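Local coordinates for hypothetical protein (Neisseria meningitidis Z2491, PDB 2F46) that probably acts as a cysteine-dependent, eukaryotic-like phosphatase, at residues S27-K32 against L106-T111; C48-R53 against G112-L117. One frame throughout, in Å; residues are numbered along the deposited sequence.

Interaction 1 (S27-K32 against L106-T111); sequences SPQLTK and LAYCRT
Leu30 lies over one face of the Tyr108 ring, its CG 4.0 Å from the ring centroid and displaced toward the rim. Leu30 CD1 reaches Tyr108 CD1 at 3.5 Å, and also meets CD2 of Leu106, which extends the apolar patch along the strand. Gln29 comes to the CE2 edge of the ring, with OE1 in its plane. Its amide stands nearly perpendicular to the aromatic plane (85°), and the bend at chi2 (66°) brings Gln29 NE2 to 3.5 Å from Tyr108 CE2. That NE2 donates to Leu30 O in the carbonyl plane, and a water joins it to Tyr108 OH, while OE1 accepts from Arg50. In the backbone, Ser27 pairs with Tyr108 in parallel register through two weak bonds. Beyond the strand end Gln29 N reaches Arg110 O at 3.0 Å, approaching from above the carbonyl plane, and Pro28 CB abuts the same oxygen. The loop is thereby fastened to the start of the Cys109 turn, probably the phosphatase signature loop. Strand 105-108 runs between strands 24-27 and 45-48; Ile46 adjoins Leu30, Leu106 and Tyr108, and helix 61-68 packs on the tyrosine through Phe61 and Ile64.

Interaction 2 (C48-R53 against G112-L117); sequences CNRPDR and GTRCSL
Arg114 runs from the first turn of helix 113-125 across the backbone of Asn49, Arg50 and Pro51. Its CB sits 4.3 Å from Asn49 CB, where the two side chains start out toward each other. Arg114 CD passes Asn49 O at 3.6 Å, and the bend at chi3 (-95°) then swings the guanidinium over the following residues. One face of that group is turned to Arg50 CA, which lies 4.1 Å above its plane near the rim. Arg114 NH1 comes to 3.4 Å from Pro51 CD, and Arg114 NH2 ends 3.9 Å from Arg50 CG. No clear hydrogen bond spans the two segments; the polar ends are served from nearby, with Arg114 NH1 reaching both Glu54 OE2 and Val81 O.

Arg50 leaves the loop extended as far as NE, crossing Arg114 with the guanidinium planes 68° apart. Glu54 bridges the two arginines, taking Arg50 NE on OE1, and Glu55 adds a salt bridge to Arg50 NH2. Asn49 OD1, buried by the contact, is 3.3 Å from Cys115 SG in one conformer of that cysteine, while Asn49 ND2 is anchored on Gln79 O.

Arg114 is probably the arginine of a signature loop that begins at Cys109, reading Cys-x4-Arg where classical cysteine phosphatases have Cys-x5-Arg. Gly112, with a positive phi (96°), occupies the N-cap position of the helix, and Gly112 O accepts Ser116 N at 3.0 Å. The contact thus joins the loop leaving strand 45-48 to the N-terminal turn of helix 113-125, whose Cys115 also packs on Ala107 of strand 105-108 and Ile26 of strand 24-27.

In the fold
Both contacts are buried and border the same turn: strand 105-108 ends in interaction 1, and the helix that follows it begins interaction 2. Interaction 1 is sheet-like, with strand pairing continued by an aromatic and aliphatic cluster; Arg110 is exposed, and Pro28, Gln29 and Thr111 are partly so. Interaction 2 lies nearer the centre of the chain, yet is the more polar, two arginines being folded against a loop and held by acids beyond it. They are joined directly, since Tyr108 O is 2.8 Å from Asn49 N, a probable hydrogen bond, and the Gln29-Arg50 pair links the two loops. Together they flank the putative catalytic loop with the loops that follow strands 24-27 and 45-48.

Interaction 1 (S27-K32 against L106-T111)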
loop_
_atom_site.group_PDB
_atom_site.type_symbol
_atom_site.label_atom_id
_atom_site.label_comp_id
_atom_site.label_asym_id
_atom_site.label_seq_id
_atom_site.Cartn_x
_atom_site.Cartn_y
_atom_site.Cartn_z
ATOM N N SER A 27 -5.171 0.705 -1.709
ATOM C CA SER A 27 -6.238 1.687 -1.887
ATOM C C SER A 27 -5.662 3.081 -2.036
ATOM O O SER A 27 -4.543 3.366 -1.540
ATOM C CB SER A 27 -7.134 1.671 -0.663
ATOM O OG SER A 27 -8.111 2.691 -0.626
ATOM N N PRO A 28 -6.427 4.001 -2.649
ATOM C CA PRO A 28 -6.207 5.403 -2.519
ATOM C C PRO A 28 -6.527 5.891 -1.120
ATOM O O PRO A 28 -6.917 5.109 -0.213
ATOM C CB PRO A 28 -7.177 6.025 -3.536
ATOM C CG PRO A 28 -8.136 5.014 -3.810
ATOM C CD PRO A 28 -7.589 3.698 -3.495
ATOM N N GLN A 29 -6.392 7.184 -0.881
ATOM C CA GLN A 29 -6.521 7.732 0.467
ATOM C C GLN A 29 -7.782 7.297 1.192
ATOM O O GLN A 29 -8.893 7.463 0.663
ATOM C CB GLN A 29 -6.496 9.251 0.405
ATOM C CG GLN A 29 -6.708 9.955 1.687
ATOM C CD GLN A 29 -5.592 9.740 2.672
ATOM O OE1 GLN A 29 -4.403 9.892 2.311
ATOM N NE2 GLN A 29 -5.933 9.400 3.924
ATOM N N LEU A 30 -7.607 6.763 2.374
ATOM C CA LEU A 30 -8.723 6.324 3.188
ATOM C C LEU A 30 -9.416 7.507 3.833
ATOM O O LEU A 30 -8.801 8.543 4.129
ATOM C CB LEU A 30 -8.292 5.350 4.280
ATOM C CG LEU A 30 -7.708 4.059 3.741
ATOM C CD1 LEU A 30 -7.329 3.146 4.890
ATOM C CD2 LEU A 30 -8.564 3.365 2.739
ATOM N N THR A 31 -10.717 7.310 4.055
ATOM C CA THR A 31 -11.564 8.294 4.727
ATOM C C THR A 31 -12.365 7.553 5.794
ATOM O O THR A 31 -12.400 6.332 5.812
ATOM C CB THR A 31 -12.546 8.916 3.763
ATOM O OG1 THR A 31 -13.439 7.897 3.305
ATOM C CG2 THR A 31 -11.804 9.520 2.580
ATOM N N LYS A 32 -13.031 8.297 6.673
ATOM C CA LYS A 32 -13.888 7.687 7.697
ATOM C C LYS A 32 -14.939 6.765 7.093
ATOM O O LYS A 32 -15.268 5.727 7.655
ATOM C CB LYS A 32 -14.607 8.784 8.468
ATOM C CG LYS A 32 -15.375 8.290 9.640
ATOM C CD LYS A 32 -15.977 9.460 10.391
ATOM C CE LYS A 32 -16.641 8.978 11.647
ATOM N NZ LYS A 32 -17.069 10.134 12.484
ATOM N N LEU A 106 -4.022 -3.958 4.517
ATOM C CA LEU A 106 -4.401 -2.925 3.562
ATOM C C LEU A 106 -3.337 -1.829 3.616
ATOM O O LEU A 106 -3.144 -1.207 4.683
ATOM C CB LEU A 106 -5.754 -2.324 3.932
ATOM C CG LEU A 106 -6.254 -1.120 3.130
ATOM C CD1 LEU A 106 -6.249 -1.324 1.688
ATOM C CD2 LEU A 106 -7.664 -0.785 3.627
ATOM N N ALA A 107 -2.716 -1.564 2.486
ATOM C CA ALA A 107 -1.780 -0.445 2.347
ATOM C C ALA A 107 -2.402 0.653 1.516
ATOM O O ALA A 107 -3.089 0.377 0.528
ATOM C CB ALA A 107 -0.475 -0.886 1.746
ATOM N N TYR A 108 -2.199 1.906 1.907
ATOM C CA TYR A 108 -2.735 3.018 1.114
ATOM C C TYR A 108 -1.753 4.198 0.980
ATOM O O TYR A 108 -0.814 4.338 1.787
ATOM C CB TYR A 108 -4.055 3.568 1.673
ATOM C CG TYR A 108 -3.961 4.407 2.936
ATOM C CD1 TYR A 108 -3.969 3.835 4.177
ATOM C CD2 TYR A 108 -3.893 5.798 2.874
ATOM C CE1 TYR A 108 -3.950 4.588 5.348
ATOM C CE2 TYR A 108 -3.879 6.562 4.027
ATOM C CZ TYR A 108 -3.873 5.961 5.272
ATOM O OH TYR A 108 -3.826 6.740 6.399
ATOM N N CYS A 109 -1.925 4.985 -0.071
ATOM C CA CYS A 109 -1.250 6.256 -0.127
ATOM C C CYS A 109 -2.308 7.176 -0.702
ATOM O O CYS A 109 -3.507 7.020 -0.440
ATOM C CB CYS A 109 0.092 6.175 -0.890
ATOM S SG CYS A 109 0.078 6.194 -2.697
ATOM N N ARG A 110 -1.897 8.161 -1.464
ATOM C CA ARG A 110 -2.917 9.030 -2.083
ATOM C C ARG A 110 -3.703 8.244 -3.129
ATOM O O ARG A 110 -4.940 8.373 -3.237
ATOM C CB ARG A 110 -2.250 10.236 -2.756
ATOM C CG ARG A 110 -3.266 11.220 -3.337
ATOM C CD ARG A 110 -2.590 12.413 -3.975
ATOM N NE ARG A 110 -3.593 13.336 -4.503
ATOM C CZ ARG A 110 -4.168 13.239 -5.695
ATOM N NH1 ARG A 110 -3.850 12.259 -6.540
ATOM N NH2 ARG A 110 -5.075 14.148 -6.047
ATOM N N THR A 111 -2.990 7.429 -3.907
ATOM C CA THR A 111 -3.577 6.663 -4.996
ATOM C C THR A 111 -3.391 5.163 -4.911
ATOM O O THR A 111 -4.052 4.421 -5.641
ATOM C CB THR A 111 -2.918 7.056 -6.312
ATOM O OG1 THR A 111 -1.504 6.823 -6.213
ATOM C CG2 THR A 111 -3.219 8.483 -6.682
HETATM O O HOH W 1 -3.554 9.374 6.082
#

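Interaction 2 (C48-R53 against G112-L117)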
loop_
_atom_site.group_PDB
_atom_site.type_symbol
_atom_site.label_atom_id
_atom_site.label_comp_id
_atom_site.label_asym_id
_atom_site.label_seq_id
_atom_site.Cartn_x
_atom_site.Cartn_y
_atom_site.Cartn_z
ATOM N N CYS A 48 0.124 2.891 6.056
ATOM C CA CYS A 48 0.016 4.136 5.363
ATOM C C CYS A 48 1.332 4.544 4.819
ATOM O O CYS A 48 2.297 4.720 5.595
ATOM C CB CYS A 48 -0.469 5.226 6.284
ATOM S SG CYS A 48 -0.479 6.869 5.608
ATOM N N ASN A 49 1.378 4.683 3.499
ATOM C CA ASN A 49 2.631 5.048 2.818
ATOM C C ASN A 49 2.737 6.497 2.377
ATOM O O ASN A 49 3.537 6.840 1.526
ATOM C CB ASN A 49 2.938 4.095 1.631
ATOM C CG ASN A 49 3.220 2.671 2.058
ATOM O OD1 ASN A 49 2.561 1.719 1.596
ATOM N ND2 ASN A 49 4.255 2.474 2.900
ATOM N N ARG A 50 1.861 7.324 2.967
ATOM C CA ARG A 50 1.695 8.728 2.614
ATOM C C ARG A 50 2.141 9.597 3.769
ATOM O O ARG A 50 1.612 9.451 4.868
ATOM C CB ARG A 50 0.219 9.053 2.297
ATOM C CG ARG A 50 0.057 10.357 1.586
ATOM C CD ARG A 50 -1.390 10.618 1.282
ATOM N NE ARG A 50 -1.466 11.760 0.424
ATOM C CZ ARG A 50 -2.584 12.311 -0.008
ATOM N NH1 ARG A 50 -3.763 11.856 0.373
ATOM N NH2 ARG A 50 -2.505 13.335 -0.834
ATOM N N PRO A 51 3.074 10.532 3.521
ATOM C CA PRO A 51 3.306 11.557 4.558
ATOM C C PRO A 51 2.019 12.319 4.875
ATOM O O PRO A 51 1.225 12.579 3.994
ATOM C CB PRO A 51 4.322 12.492 3.893
ATOM C CG PRO A 51 4.943 11.668 2.778
ATOM C CD PRO A 51 3.834 10.802 2.290
ATOM N N ASP A 52 1.858 12.725 6.136
ATOM C CA ASP A 52 0.745 13.597 6.501
ATOM C C ASP A 52 0.948 14.953 5.807
ATOM O O ASP A 52 2.099 15.346 5.559
ATOM C CB ASP A 52 0.683 13.823 8.015
ATOM C CG ASP A 52 0.211 12.610 8.817
ATOM O OD1 ASP A 52 -0.477 11.730 8.260
ATOM O OD2 ASP A 52 0.532 12.561 10.037
ATOM N N ARG A 53 -0.170 15.618 5.523
ATOM C CA ARG A 53 -0.223 17.032 5.077
ATOM C C ARG A 53 0.255 17.211 3.651
ATOM O O ARG A 53 0.716 18.294 3.274
ATOM C CB ARG A 53 0.534 17.951 6.045
ATOM C CG ARG A 53 0.158 17.765 7.487
ATOM C CD ARG A 53 -1.306 18.047 7.701
ATOM N NE ARG A 53 -1.660 17.705 9.074
ATOM C CZ ARG A 53 -1.521 18.518 10.128
ATOM N NH1 ARG A 53 -1.070 19.765 9.985
ATOM N NH2 ARG A 53 -1.828 18.059 11.341
ATOM N N GLY A 112 -2.469 4.706 -4.064
ATOM C CA GLY A 112 -2.030 3.319 -4.076
ATOM C C GLY A 112 -0.763 3.102 -4.888
ATOM O O GLY A 112 -0.194 2.005 -4.848
ATOM N N THR A 113 -0.270 4.127 -5.574
ATOM C CA THR A 113 0.950 4.012 -6.382
ATOM C C THR A 113 2.156 3.624 -5.536
ATOM O O THR A 113 2.937 2.753 -5.897
ATOM C CB THR A 113 1.225 5.321 -7.120
ATOM O OG1 THR A 113 0.120 5.529 -8.020
ATOM C CG2 THR A 113 2.512 5.265 -7.918
ATOM N N ARG A 114 2.324 4.316 -4.420
ATOM C CA ARG A 114 3.523 4.028 -3.603
ATOM C C ARG A 114 3.509 2.629 -3.033
ATOM O O ARG A 114 4.571 1.959 -3.034
ATOM C CB ARG A 114 3.686 5.063 -2.503
ATOM C CG ARG A 114 4.146 6.405 -3.037
ATOM C CD ARG A 114 3.956 7.536 -1.997
ATOM N NE ARG A 114 2.685 8.210 -2.215
ATOM C CZ ARG A 114 2.413 9.417 -1.738
ATOM N NH1 ARG A 114 3.272 10.052 -0.972
ATOM N NH2 ARG A 114 1.267 9.997 -2.068
ATOM N N CYS A 115 2.342 2.163 -2.578
ATOM C CA CYS A 115 2.180 0.801 -2.071
ATOM C C CYS A 115 2.569 -0.206 -3.164
ATOM O O CYS A 115 3.356 -1.148 -2.967
ATOM C CB CYS A 115 0.751 0.574 -1.579
ATOM S SG CYS A 115 0.060 1.971 -0.593
ATOM N N SER A 116 2.026 0.057 -4.355
ATOM C CA SER A 116 2.236 -0.845 -5.470
ATOM C C SER A 116 3.704 -0.867 -5.881
ATOM O O SER A 116 4.244 -1.902 -6.289
ATOM C CB SER A 116 1.318 -0.470 -6.628
ATOM O OG SER A 116 -0.044 -0.521 -6.258
ATOM N N LEU A 117 4.381 0.265 -5.775
ATOM C CA LEU A 117 5.817 0.298 -6.059
ATOM C C LEU A 117 6.644 -0.421 -4.996
ATOM O O LEU A 117 7.618 -1.133 -5.318
ATOM C CB LEU A 117 6.304 1.718 -6.174
ATOM C CG LEU A 117 5.960 2.445 -7.447
ATOM C CD1 LEU A 117 6.315 3.887 -7.336
ATOM C CD2 LEU A 117 6.701 1.869 -8.621
#